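Local coordinates for protein trehalose-6-phosphate phosphatase (PDB 5DX9) that belongs to the trehalose-phosphatase family of the HAD clan and holds a magnesium ion in a site of three residues, at residues K20-F25 with D205-A210; R224-P229 with L263-K268; L197-P202 with E257-E262. One frame throughout, in Å; residues are numbered along the deposited sequence.

How the interactions relate
The three contacts adjoin one another, their centres about 13 Å (1 and 2), 16 Å (1 and 3) and 14 Å (2 and 3) apart. Interaction 1 pairs two central parallel strands of the mixed sheet. In interaction 3, helix 190-200, which packs on that pair and leads into strand 206-211, meets the approach to strand 261-263. Interaction 2 joins the end of helix 217-225 to the loop between strands 261-263 and 270-275. Along the chain, interaction 1 closes before interaction 2 opens, whereas interaction 3 alternates with both. Ile-265 packs on Asp-205, Leu-206 and Ile-207, and Met-198 on Leu-22, Ile-207 and Ile-226, connecting all three; magnesium ligands follow strands 21-25 and 206-211.

Interaction 1: K20-F25 with D205-A210; sequences KRLLLF and DLIFCA
Phe-25 and Phe-208 meet obliquely, their ring centroids 5.6 Å apart and their planes at 45°, with Phe-25 CE1 lying 3.7 Å from Phe-208 CE2. The rings converge because their first torsions differ: Phe-208 places CG anti to the backbone N (chi1 -180°), whereas CG of Phe-25 is anti to the carbonyl carbon. On the same face Leu-23 crosses Phe-208 at about a right angle, its CD2 branch reaching Phe-208 CB at 3.8 Å. Phe-298 of helix 291-306 packs edge-to-face with both phenylalanines. Toward the start of the two strands, on this same face, the aliphatic part of Arg-21 lies against Leu-206, CD to CD2 3.8 Å, while the guanidinium turns away to a salt bridge with Asp-57 and a cation-pi contact with Tyr-15.

Strands 21-25 and 206-210 run parallel, their axes at 2° to each other, in the middle of the Rossmann-like sheet of the HAD fold; just beyond them come Asn-26, Asp-28 and Asp-212, which bind the magnesium ion. The backbone ladder alternates through Leu-22 and Leu-24, each giving its N-H to the partner strand and accepting one at its carbonyl; the shortest rung is Leu-24 N to Phe-208 O, 2.7 Å.

On the other face, Leu-22 CB meets Ile-207 CG1 at 4.0 Å and Leu-24 lies beside Cys-209; helix 190-200 covers this face, with Met-198 on Leu-22 and Ile-207, and Val-194 and Leu-197 on Leu-24. Where the pair begins, Asp-205 bonds through backbone and side chain: its N to Lys-20 O, and OD1 to Lys-20 N at 3.1 Å, while OD2 accepts Asn-19 N.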
loop_
_atom_site.group_PDB
_atom_site.type_symbol
_atom_site.label_atom_id
_atom_site.label_comp_id
_atom_site.label_asym_id
_atom_site.label_seq_id
_atom_site.Cartn_x
_atom_site.Cartn_y
_atom_site.Cartn_z
ATOM N N LYS A 20 -19.565 4.382 7.235
ATOM C CA LYS A 20 -18.139 4.439 7.541
ATOM C C LYS A 20 -17.310 3.973 6.349
ATOM O O LYS A 20 -17.501 2.871 5.837
ATOM C CB LYS A 20 -17.813 3.598 8.774
ATOM C CG LYS A 20 -16.499 3.982 9.430
ATOM C CD LYS A 20 -16.678 4.207 10.920
ATOM C CE LYS A 20 -15.567 5.068 11.489
ATOM N NZ LYS A 20 -15.641 6.463 10.963
ATOM N N ARG A 21 -16.377 4.816 5.919
ATOM C CA ARG A 21 -15.633 4.566 4.692
ATOM C C ARG A 21 -14.136 4.357 4.931
ATOM O O ARG A 21 -13.467 5.193 5.539
ATOM C CB ARG A 21 -15.856 5.722 3.715
ATOM C CG ARG A 21 -17.330 5.967 3.405
ATOM C CD ARG A 21 -17.516 7.060 2.370
ATOM N NE ARG A 21 -17.225 8.377 2.922
ATOM C CZ ARG A 21 -18.143 9.307 3.163
ATOM N NH1 ARG A 21 -19.419 9.070 2.889
ATOM N NH2 ARG A 21 -17.782 10.478 3.672
ATOM N N LEU A 22 -13.626 3.228 4.451
ATOM C CA LEU A 22 -12.197 2.936 4.502
ATOM C C LEU A 22 -11.544 3.352 3.188
ATOM O O LEU A 22 -11.820 2.770 2.138
ATOM C CB LEU A 22 -11.962 1.449 4.781
ATOM C CG LEU A 22 -10.554 1.014 5.193
ATOM C CD1 LEU A 22 -10.081 1.793 6.411
ATOM C CD2 LEU A 22 -10.521 -0.483 5.472
ATOM N N LEU A 23 -10.689 4.368 3.244
ATOM C CA LEU A 23 -10.071 4.904 2.037
ATOM C C LEU A 23 -8.559 4.689 2.050
ATOM O O LEU A 23 -7.838 5.299 2.841
ATOM C CB LEU A 23 -10.394 6.392 1.884
ATOM C CG LEU A 23 -11.879 6.766 1.893
ATOM C CD1 LEU A 23 -12.064 8.273 1.682
ATOM C CD2 LEU A 23 -12.643 5.962 0.848
ATOM N N LEU A 24 -8.085 3.829 1.154
ATOM C CA LEU A 24 -6.688 3.412 1.160
ATOM C C LEU A 24 -5.966 3.818 -0.117
ATOM O O LEU A 24 -6.338 3.397 -1.212
ATOM C CB LEU A 24 -6.604 1.901 1.360
ATOM C CG LEU A 24 -7.403 1.404 2.568
ATOM C CD1 LEU A 24 -7.453 -0.116 2.610
ATOM C CD2 LEU A 24 -6.831 1.973 3.861
ATOM N N PHE A 25 -4.930 4.639 0.032
ATOM C CA PHE A 25 -4.176 5.146 -1.110
ATOM C C PHE A 25 -2.702 4.765 -1.075
ATOM O O PHE A 25 -1.995 5.070 -0.111
ATOM C CB PHE A 25 -4.273 6.670 -1.187
ATOM C CG PHE A 25 -5.670 7.187 -1.359
ATOM C CD1 PHE A 25 -6.192 7.403 -2.624
ATOM C CD2 PHE A 25 -6.456 7.474 -0.255
ATOM C CE1 PHE A 25 -7.471 7.888 -2.785
ATOM C CE2 PHE A 25 -7.736 7.959 -0.409
ATOM C CZ PHE A 25 -8.246 8.166 -1.674
ATOM N N ASP A 205 -18.518 0.035 5.349
ATOM C CA ASP A 205 -19.453 -0.436 4.331
ATOM C C ASP A 205 -19.075 0.077 2.941
ATOM O O ASP A 205 -19.784 -0.167 1.964
ATOM C CB ASP A 205 -20.888 -0.023 4.682
ATOM C CG ASP A 205 -21.027 1.465 4.919
ATOM O OD1 ASP A 205 -19.992 2.135 5.104
ATOM O OD2 ASP A 205 -22.173 1.967 4.926
ATOM N N LEU A 206 -17.958 0.791 2.860
ATOM C CA LEU A 206 -17.387 1.177 1.574
ATOM C C LEU A 206 -15.871 1.175 1.675
ATOM O O LEU A 206 -15.300 1.877 2.509
ATOM C CB LEU A 206 -17.878 2.555 1.134
ATOM C CG LEU A 206 -17.375 3.020 -0.234
ATOM C CD1 LEU A 206 -18.083 2.269 -1.350
ATOM C CD2 LEU A 206 -17.543 4.517 -0.406
ATOM N N ILE A 207 -15.221 0.382 0.832
ATOM C CA ILE A 207 -13.766 0.354 0.803
ATOM C C ILE A 207 -13.233 0.803 -0.551
ATOM O O ILE A 207 -13.618 0.269 -1.591
ATOM C CB ILE A 207 -13.211 -1.049 1.116
ATOM C CG1 ILE A 207 -13.562 -1.458 2.548
ATOM C CG2 ILE A 207 -11.701 -1.075 0.930
ATOM C CD1 ILE A 207 -13.021 -2.816 2.939
ATOM N N PHE A 208 -12.356 1.799 -0.528
ATOM C CA PHE A 208 -11.618 2.180 -1.721
ATOM C C PHE A 208 -10.134 1.916 -1.500
ATOM O O PHE A 208 -9.587 2.251 -0.450
ATOM C CB PHE A 208 -11.848 3.647 -2.080
ATOM C CG PHE A 208 -11.110 4.081 -3.312
ATOM C CD1 PHE A 208 -11.668 3.907 -4.568
ATOM C CD2 PHE A 208 -9.844 4.639 -3.219
ATOM C CE1 PHE A 208 -10.988 4.297 -5.704
ATOM C CE2 PHE A 208 -9.158 5.030 -4.352
ATOM C CZ PHE A 208 -9.731 4.856 -5.598
ATOM N N CYS A 209 -9.495 1.304 -2.492
ATOM C CA CYS A 209 -8.071 0.992 -2.426
ATOM C C CYS A 209 -7.450 1.140 -3.805
ATOM O O CYS A 209 -7.925 0.543 -4.769
ATOM C CB CYS A 209 -7.847 -0.426 -1.888
ATOM S SG CYS A 209 -6.103 -0.936 -1.715
ATOM N N ALA A 210 -6.393 1.940 -3.899
ATOM C CA ALA A 210 -5.721 2.168 -5.173
ATOM C C ALA A 210 -4.212 1.937 -5.075
ATOM O O ALA A 210 -3.594 2.222 -4.047
ATOM C CB ALA A 210 -6.006 3.568 -5.669
#

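Interaction 2: R224-P229 with L263-K268; sequences RTIFPP and LTIRSK
Ile-226 and Phe-227, at the turn that follows helix 217-225, pack against Leu-263, Ile-265 and Ser-267 in the loop joining strand 261-263 to strand 270-275. Both segments belong to the long connection that leaves strand 206-211 of the HAD core sheet and returns to its parallel neighbour 270-275, so the contact ties the early part of that crossover to its late part. The summed buried surface is modest, 215 Å².

The apolar contacts come first. Ile-226 and Ile-265 cross at about a right angle, and the CD1 tip of Ile-226 reaches Ile-265 CG2 at 3.9 Å. Leu-263 CD1 lies farther from Ile-226 CD1, at 4.4 Å. Leu-263 itself is seated on Val-238 and Met-240 of the adjoining strand.

A second group sets the Phe-227 ring against backbone. With CG anti to the carbonyl carbon (chi1 -52°), the ring extends toward residues 265-267. One ring face has Ile-226 CG1 above its centre, 3.6 Å from the plane. At the edge, Ile-265 O lies in the ring plane, 3.5 Å from Phe-227 CE1. The end of the ring meets the next peptide obliquely, Phe-227 CZ to Ser-267 N being 3.3 Å, and Ser-267 CB flanks CE2 at 3.7 Å.

Side-chain hydrogen bonds inside the 263-268 loop involve the carbonyl that borders the ring, and may steady it. While NH2 of Arg-266 bonds weakly to Asn-236 O, its NH1 donates to two acceptors: to Leu-263 O, nearly straight at 166°, and to Ile-265 O at 2.8 Å, the latter approached from above the carbonyl plane, 60° out of it.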
loop_
_atom_site.group_PDB
_atom_site.type_symbol
_atom_site.label_atom_id
_atom_site.label_comp_id
_atom_site.label_asym_id
_atom_site.label_seq_id
_atom_site.Cartn_x
_atom_site.Cartn_y
_atom_site.Cartn_z
ATOM N N ARG A 224 -10.294 -9.320 -1.624
ATOM C CA ARG A 224 -11.110 -10.368 -2.222
ATOM C C ARG A 224 -11.287 -11.565 -1.294
ATOM O O ARG A 224 -12.394 -12.080 -1.143
ATOM C CB ARG A 224 -10.497 -10.824 -3.544
ATOM C CG ARG A 224 -10.676 -9.827 -4.680
ATOM C CD ARG A 224 -9.662 -10.070 -5.785
ATOM N NE ARG A 224 -9.683 -11.453 -6.245
ATOM C CZ ARG A 224 -10.290 -11.858 -7.354
ATOM N NH1 ARG A 224 -10.923 -10.983 -8.125
ATOM N NH2 ARG A 224 -10.258 -13.138 -7.694
ATOM N N THR A 225 -10.196 -11.997 -0.669
ATOM C CA THR A 225 -10.196 -13.246 0.087
ATOM C C THR A 225 -10.901 -13.154 1.441
ATOM O O THR A 225 -10.971 -14.144 2.169
ATOM C CB THR A 225 -8.760 -13.757 0.323
ATOM O OG1 THR A 225 -7.993 -12.753 0.999
ATOM C CG2 THR A 225 -8.090 -14.102 -1.003
ATOM N N ILE A 226 -11.422 -11.980 1.784
ATOM C CA ILE A 226 -12.283 -11.879 2.960
ATOM C C ILE A 226 -13.622 -12.544 2.660
ATOM O O ILE A 226 -14.347 -12.957 3.566
ATOM C CB ILE A 226 -12.526 -10.427 3.395
ATOM C CG1 ILE A 226 -13.027 -9.591 2.215
ATOM C CG2 ILE A 226 -11.266 -9.838 3.991
ATOM C CD1 ILE A 226 -13.487 -8.204 2.606
ATOM N N PHE A 227 -13.936 -12.639 1.372
ATOM C CA PHE A 227 -15.147 -13.304 0.910
ATOM C C PHE A 227 -14.808 -14.698 0.414
ATOM O O PHE A 227 -13.714 -14.923 -0.102
ATOM C CB PHE A 227 -15.811 -12.496 -0.202
ATOM C CG PHE A 227 -16.038 -11.057 0.149
ATOM C CD1 PHE A 227 -16.731 -10.713 1.297
ATOM C CD2 PHE A 227 -15.543 -10.047 -0.659
ATOM C CE1 PHE A 227 -16.938 -9.390 1.628
ATOM C CE2 PHE A 227 -15.746 -8.721 -0.334
ATOM C CZ PHE A 227 -16.446 -8.392 0.812
ATOM N N PRO A 228 -15.743 -15.645 0.577
ATOM C CA PRO A 228 -15.549 -16.997 0.045
ATOM C C PRO A 228 -15.313 -16.965 -1.461
ATOM O O PRO A 228 -15.833 -16.078 -2.137
ATOM C CB PRO A 228 -16.865 -17.703 0.387
ATOM C CG PRO A 228 -17.411 -16.938 1.548
ATOM C CD PRO A 228 -17.017 -15.514 1.303
ATOM N N PRO A 229 -14.527 -17.923 -1.976
ATOM C CA PRO A 229 -14.104 -18.033 -3.377
ATOM C C PRO A 229 -15.221 -17.841 -4.404
ATOM O O PRO A 229 -14.936 -17.460 -5.538
ATOM C CB PRO A 229 -13.551 -19.456 -3.451
ATOM C CG PRO A 229 -13.005 -19.695 -2.092
ATOM C CD PRO A 229 -13.935 -18.983 -1.142
ATOM N N LEU A 263 -17.763 -8.617 9.651
ATOM C CA LEU A 263 -17.546 -7.467 8.780
ATOM C C LEU A 263 -18.852 -6.987 8.160
ATOM O O LEU A 263 -19.709 -7.786 7.790
ATOM C CB LEU A 263 -16.539 -7.805 7.679
ATOM C CG LEU A 263 -15.138 -8.202 8.143
ATOM C CD1 LEU A 263 -14.215 -8.405 6.947
ATOM C CD2 LEU A 263 -14.577 -7.155 9.093
ATOM N N THR A 264 -18.993 -5.671 8.047
ATOM C CA THR A 264 -20.168 -5.079 7.422
ATOM C C THR A 264 -20.007 -5.045 5.907
ATOM O O THR A 264 -20.985 -5.131 5.164
ATOM C CB THR A 264 -20.414 -3.649 7.940
ATOM O OG1 THR A 264 -20.636 -3.684 9.355
ATOM C CG2 THR A 264 -21.618 -3.022 7.244
ATOM N N ILE A 265 -18.761 -4.929 5.460
ATOM C CA ILE A 265 -18.461 -4.769 4.042
ATOM C C ILE A 265 -18.934 -5.952 3.200
ATOM O O ILE A 265 -18.799 -7.105 3.603
ATOM C CB ILE A 265 -16.947 -4.573 3.812
ATOM C CG1 ILE A 265 -16.677 -4.169 2.367
ATOM C CG2 ILE A 265 -16.180 -5.835 4.179
ATOM C CD1 ILE A 265 -17.292 -2.843 1.989
ATOM N N ARG A 266 -19.503 -5.646 2.038
ATOM C CA ARG A 266 -19.828 -6.652 1.031
ATOM C C ARG A 266 -19.140 -6.284 -0.282
ATOM O O ARG A 266 -18.835 -5.113 -0.518
ATOM C CB ARG A 266 -21.345 -6.772 0.836
ATOM C CG ARG A 266 -22.068 -7.455 1.987
ATOM C CD ARG A 266 -21.503 -8.843 2.235
ATOM N NE ARG A 266 -22.131 -9.510 3.373
ATOM C CZ ARG A 266 -21.826 -9.270 4.645
ATOM N NH1 ARG A 266 -20.906 -8.365 4.954
ATOM N NH2 ARG A 266 -22.449 -9.931 5.611
ATOM N N SER A 267 -18.907 -7.285 -1.130
ATOM C CA SER A 267 -18.088 -7.130 -2.333
ATOM C C SER A 267 -18.496 -5.932 -3.183
ATOM O O SER A 267 -17.651 -5.257 -3.774
ATOM C CB SER A 267 -18.147 -8.401 -3.183
ATOM O OG SER A 267 -19.315 -8.423 -3.982
ATOM N N LYS A 268 -19.794 -5.669 -3.229
ATOM C CA LYS A 268 -20.330 -4.565 -4.011
ATOM C C LYS A 268 -19.850 -3.226 -3.452
ATOM O O LYS A 268 -19.835 -2.216 -4.155
ATOM C CB LYS A 268 -21.859 -4.634 -4.023
ATOM C CG LYS A 268 -22.519 -4.112 -5.284
ATOM C CD LYS A 268 -24.002 -4.450 -5.267
ATOM C CE LYS A 268 -24.760 -3.744 -6.375
ATOM N NZ LYS A 268 -26.228 -3.965 -6.249
#

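Interaction 3: L197-P202 with E257-E262; sequences LMYENP and ELPDVE
The C-terminal end of helix 190-200, carrying Tyr-199, and the turn after it, with Pro-202, meet the chain entering strand 261-263, the second strand of a small antiparallel sheet whose other member is 238-240. This is a surface contact joining a helix of the HAD core to that sheet. Tyr-199 does most of the reaching. Its CG is anti to the backbone N (chi1 179°), which extends the ring away from the helix until the hydroxyl arrives at the loop. There Tyr-199 OH donates a hydrogen bond to Pro-259 O at 2.7 Å. The C=O...O angle is 151° and the hydroxyl lies in the carbonyl plane, while the acceptor sits at the edge of the tyrosine ring and close to its plane.

Carbons of the loop lie beside the hydroxyl. Leu-258 CB is 3.6 Å from Tyr-199 OH, and Pro-259 CD comes within 3.7 Å of the same oxygen. Nearer the helix, the CG1 branch of Val-261 approaches Tyr-199 CD1 at 4.1 Å, the two side chains crossing at a slant. Met-240 of the partner strand touches both residues. Pro-202 faces the strand as well, with its CB 3.6 Å from Glu-262 O; its closest approach to Val-261 is too short to be trusted. Just beyond, Pro-202 O is hydrogen-bonded to Thr-264 OG1.

One short, in-plane hydrogen bond thus links helix and loop, whereas the remaining contacts between the two segments are mostly apolar and weakly directional, so the bond probably restrains the ring end relative to Pro-259 O.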
loop_
_atom_site.group_PDB
_atom_site.type_symbol
_atom_site.label_atom_id
_atom_site.label_comp_id
_atom_site.label_asym_id
_atom_site.label_seq_id
_atom_site.Cartn_x
_atom_site.Cartn_y
_atom_site.Cartn_z
ATOM N N LEU A 197 -6.534 -3.194 9.107
ATOM C CA LEU A 197 -7.463 -2.071 9.070
ATOM C C LEU A 197 -8.919 -2.528 8.990
ATOM O O LEU A 197 -9.796 -1.919 9.600
ATOM C CB LEU A 197 -7.144 -1.150 7.892
ATOM C CG LEU A 197 -5.771 -0.480 7.940
ATOM C CD1 LEU A 197 -5.715 0.688 6.974
ATOM C CD2 LEU A 197 -5.453 -0.033 9.354
HETATM N N MSE A 198 -9.181 -3.590 8.233
HETATM C CA MSE A 198 -10.536 -4.129 8.155
HETATM C C MSE A 198 -10.969 -4.713 9.499
HETATM O O MSE A 198 -12.108 -4.521 9.925
HETATM C CB MSE A 198 -10.642 -5.188 7.051
HETATM C CG MSE A 198 -10.785 -4.602 5.649
HETATM SE SE MSE A 198 -10.968 -5.937 4.226
HETATM C CE MSE A 198 -9.296 -6.915 4.489
ATOM N N TYR A 199 -10.058 -5.414 10.167
ATOM C CA TYR A 199 -10.357 -5.980 11.476
ATOM C C TYR A 199 -10.657 -4.878 12.485
ATOM O O TYR A 199 -11.538 -5.022 13.329
ATOM C CB TYR A 199 -9.202 -6.849 11.978
ATOM C CG TYR A 199 -9.455 -7.444 13.345
ATOM C CD1 TYR A 199 -10.110 -8.659 13.483
ATOM C CD2 TYR A 199 -9.052 -6.783 14.499
ATOM C CE1 TYR A 199 -10.351 -9.205 14.729
ATOM C CE2 TYR A 199 -9.289 -7.322 15.751
ATOM C CZ TYR A 199 -9.940 -8.533 15.860
ATOM O OH TYR A 199 -10.181 -9.079 17.100
ATOM N N GLU A 200 -9.921 -3.774 12.387
ATOM C CA GLU A 200 -10.109 -2.644 13.288
ATOM C C GLU A 200 -11.443 -1.945 13.063
ATOM O O GLU A 200 -12.010 -1.370 13.990
ATOM C CB GLU A 200 -8.983 -1.627 13.122
ATOM C CG GLU A 200 -7.625 -2.067 13.623
ATOM C CD GLU A 200 -6.581 -0.980 13.444
ATOM O OE1 GLU A 200 -5.374 -1.281 13.557
ATOM O OE2 GLU A 200 -6.974 0.180 13.187
ATOM N N ASN A 201 -11.934 -1.986 11.829
ATOM C CA ASN A 201 -13.120 -1.223 11.458
ATOM C C ASN A 201 -14.194 -2.080 10.809
ATOM O O ASN A 201 -14.458 -1.956 9.612
ATOM C CB ASN A 201 -12.733 -0.083 10.521
ATOM C CG ASN A 201 -11.679 0.823 11.119
ATOM O OD1 ASN A 201 -10.482 0.551 11.017
ATOM N ND2 ASN A 201 -12.117 1.903 11.754
ATOM N N PRO A 202 -14.825 -2.949 11.608
ATOM C CA PRO A 202 -15.833 -3.913 11.155
ATOM C C PRO A 202 -17.117 -3.246 10.680
ATOM O O PRO A 202 -17.991 -3.924 10.143
ATOM C CB PRO A 202 -16.103 -4.760 12.407
ATOM C CG PRO A 202 -14.974 -4.469 13.342
ATOM C CD PRO A 202 -14.562 -3.066 13.051
ATOM N N GLU A 257 -7.318 -12.922 23.789
ATOM C CA GLU A 257 -8.563 -12.264 24.166
ATOM C C GLU A 257 -9.305 -11.710 22.952
ATOM O O GLU A 257 -10.514 -11.491 23.006
ATOM C CB GLU A 257 -8.288 -11.139 25.169
ATOM C CG GLU A 257 -9.504 -10.722 25.988
ATOM C CD GLU A 257 -9.806 -9.235 25.890
ATOM O OE1 GLU A 257 -10.505 -8.709 26.784
ATOM O OE2 GLU A 257 -9.351 -8.593 24.917
ATOM N N LEU A 258 -8.579 -11.487 21.859
ATOM C CA LEU A 258 -9.168 -10.911 20.652
ATOM C C LEU A 258 -10.185 -11.849 20.015
ATOM O O LEU A 258 -9.870 -12.998 19.702
ATOM C CB LEU A 258 -8.080 -10.554 19.638
ATOM C CG LEU A 258 -7.415 -9.185 19.804
ATOM C CD1 LEU A 258 -6.831 -9.036 21.194
ATOM C CD2 LEU A 258 -6.346 -8.966 18.747
ATOM N N PRO A 259 -11.415 -11.353 19.823
ATOM C CA PRO A 259 -12.519 -12.114 19.235
ATOM C C PRO A 259 -12.534 -12.055 17.714
ATOM O O PRO A 259 -11.884 -11.194 17.118
ATOM C CB PRO A 259 -13.750 -11.415 19.806
ATOM C CG PRO A 259 -13.323 -9.985 19.894
ATOM C CD PRO A 259 -11.848 -10.009 20.247
ATOM N N ASP A 260 -13.270 -12.973 17.095
ATOM C CA ASP A 260 -13.557 -12.882 15.671
ATOM C C ASP A 260 -14.567 -11.766 15.467
ATOM O O ASP A 260 -15.415 -11.529 16.327
ATOM C CB ASP A 260 -14.099 -14.207 15.130
ATOM C CG ASP A 260 -13.076 -15.321 15.184
ATOM O OD1 ASP A 260 -12.054 -15.158 15.880
ATOM O OD2 ASP A 260 -13.297 -16.363 14.534
ATOM N N VAL A 261 -14.482 -11.075 14.338
ATOM C CA VAL A 261 -15.398 -9.973 14.083
ATOM C C VAL A 261 -16.271 -10.233 12.859
ATOM O O VAL A 261 -15.855 -10.911 11.917
ATOM C CB VAL A 261 -14.643 -8.647 13.889
ATOM C CG1 VAL A 261 -14.073 -8.563 12.486
ATOM C CG2 VAL A 261 -15.565 -7.476 14.151
ATOM N N GLU A 262 -17.488 -9.703 12.886
ATOM C CA GLU A 262 -18.360 -9.734 11.719
ATOM C C GLU A 262 -18.180 -8.464 10.903
ATOM O O GLU A 262 -18.411 -7.362 11.402
ATOM C CB GLU A 262 -19.824 -9.889 12.127
ATOM C CG GLU A 262 -20.326 -11.319 12.121
ATOM C CD GLU A 262 -21.831 -11.402 12.282
ATOM O OE1 GLU A 262 -22.311 -12.379 12.897
ATOM O OE2 GLU A 262 -22.534 -10.492 11.788
#